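Local atomic coordinates of endo-beta-1,4-glucanase (Ampullaria crossean, PDB entry 5XBU), a protein that probably hydrolyses internal beta-1,4-glucosidic bonds of cellulose, as a glycoside hydrolase family 45 endoglucanase with a double-psi beta-barrel fold. Residues Q149-A152 with L153-D156. Numbering follows the deposited sequence.
Sequences QVEA and LHWD
Leu153 and Val150 meet in a helix-like turn in the loop between strands 140-144 and 160-165 of the double-psi beta-barrel. Leu153 N gives a weak hydrogen bond to Val150 O at 3.0 Å. With CG beside its own backbone N (chi1 -59°), Leu153 sets CG 3.5 Å from Gln149 O. One methyl, CD1, then sits over the centre of the Trp155 ring face, 3.9 Å above the plane. Val150 meets Trp155 at the root of its side chain: CG1, swung anti to the backbone N (chi1 -175°), packs 3.8 Å from Trp155 CB, the two side chains crossing at about a right angle. Leu143 of strand 140-144 touches Val150 and Trp155, while Val104 of strand 104-108 touches Leu153 and Trp155, so the turn lies on these two strands. Asp145 OD1 accepts from Val150 N and Glu151 N. On the exposed side, His154 turns to positive phi, and its N donates to Glu151 O at 2.9 Å from above the carbonyl plane. That same oxygen also lies over one face of the His154 ring, 3.2 Å above its plane and displaced toward the rim.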
loop_
_atom_site.group_PDB
_atom_site.type_symbol
_atom_site.label_atom_id
_atom_site.label_comp_id
_atom_site.label_asym_id
_atom_site.label_seq_id
_atom_site.Cartn_x
_atom_site.Cartn_y
_atom_site.Cartn_z
ATOM N N GLN A 149 -4.353 -13.719 3.012
ATOM C CA GLN A 149 -4.990 -13.254 1.782
ATOM C C GLN A 149 -3.983 -12.851 0.715
ATOM O O GLN A 149 -4.294 -12.910 -0.489
ATOM C CB GLN A 149 -5.955 -12.106 2.074
ATOM C CG GLN A 149 -5.367 -10.816 2.708
ATOM C CD GLN A 149 -5.407 -10.833 4.235
ATOM O OE1 GLN A 149 -4.916 -11.761 4.888
ATOM N NE2 GLN A 149 -6.018 -9.801 4.815
ATOM N N VAL A 150 -2.779 -12.435 1.119
ATOM C CA VAL A 150 -1.720 -12.138 0.145
ATOM C C VAL A 150 -1.009 -13.419 -0.240
ATOM O O VAL A 150 -0.670 -13.619 -1.410
ATOM C CB VAL A 150 -0.747 -11.065 0.664
ATOM C CG1 VAL A 150 0.256 -10.708 -0.422
ATOM C CG2 VAL A 150 -1.530 -9.839 1.073
ATOM N N GLU A 151 -0.808 -14.337 0.718
ATOM C CA GLU A 151 -0.282 -15.655 0.389
ATOM C C GLU A 151 -1.150 -16.326 -0.661
ATOM O O GLU A 151 -0.629 -16.994 -1.562
ATOM C CB GLU A 151 -0.219 -16.509 1.656
ATOM C CG GLU A 151 0.218 -17.944 1.421
ATOM C CD GLU A 151 1.663 -18.060 0.967
ATOM O OE1 GLU A 151 2.427 -17.089 1.179
ATOM O OE2 GLU A 151 2.027 -19.117 0.398
ATOM N N ALA A 152 -2.476 -16.150 -0.576
ATOM C CA ALA A 152 -3.397 -16.752 -1.544
ATOM C C ALA A 152 -3.257 -16.178 -2.950
ATOM O O ALA A 152 -3.633 -16.852 -3.920
ATOM C CB ALA A 152 -4.842 -16.599 -1.075
ATOM N N LEU A 153 -2.758 -14.939 -3.074
ATOM C CA LEU A 153 -2.388 -14.360 -4.359
ATOM C C LEU A 153 -1.047 -14.889 -4.856
ATOM O O LEU A 153 -0.715 -14.685 -6.028
ATOM C CB LEU A 153 -2.273 -12.821 -4.246
ATOM C CG LEU A 153 -3.520 -12.057 -3.797
ATOM C CD1 LEU A 153 -3.170 -10.615 -3.519
ATOM C CD2 LEU A 153 -4.648 -12.143 -4.813
ATOM N N HIS A 154 -0.249 -15.491 -3.966
ATOM C CA HIS A 154 1.127 -15.910 -4.244
ATOM C C HIS A 154 2.008 -14.724 -4.604
ATOM O O HIS A 154 2.909 -14.820 -5.439
ATOM C CB HIS A 154 1.200 -17.023 -5.276
ATOM C CG HIS A 154 0.348 -18.184 -4.909
ATOM N ND1 HIS A 154 0.590 -18.952 -3.793
ATOM C CD2 HIS A 154 -0.808 -18.645 -5.438
ATOM C CE1 HIS A 154 -0.341 -19.881 -3.688
ATOM N NE2 HIS A 154 -1.205 -19.716 -4.675
ATOM N N TRP A 155 1.752 -13.595 -3.954
ATOM C CA TRP A 155 2.555 -12.396 -4.145
ATOM C C TRP A 155 3.679 -12.397 -3.118
ATOM O O TRP A 155 3.417 -12.368 -1.905
ATOM C CB TRP A 155 1.698 -11.148 -3.963
ATOM C CG TRP A 155 0.812 -10.797 -5.114
ATOM C CD1 TRP A 155 0.470 -11.595 -6.171
ATOM C CD2 TRP A 155 0.148 -9.542 -5.331
ATOM N NE1 TRP A 155 -0.363 -10.922 -7.033
ATOM C CE2 TRP A 155 -0.582 -9.655 -6.532
ATOM C CE3 TRP A 155 0.130 -8.325 -4.635
ATOM C CZ2 TRP A 155 -1.333 -8.604 -7.053
ATOM C CZ3 TRP A 155 -0.599 -7.285 -5.158
ATOM C CH2 TRP A 155 -1.315 -7.410 -6.355
ATOM N N ASP A 156 4.914 -12.431 -3.600
ATOM C CA ASP A 156 6.118 -12.323 -2.788
ATOM C C ASP A 156 6.768 -10.979 -3.134
ATOM O O ASP A 156 7.646 -10.875 -3.994
ATOM C CB ASP A 156 7.054 -13.476 -3.060
ATOM C CG ASP A 156 8.307 -13.421 -2.219
ATOM O OD1 ASP A 156 8.395 -12.606 -1.270
ATOM O OD2 ASP A 156 9.218 -14.204 -2.518
#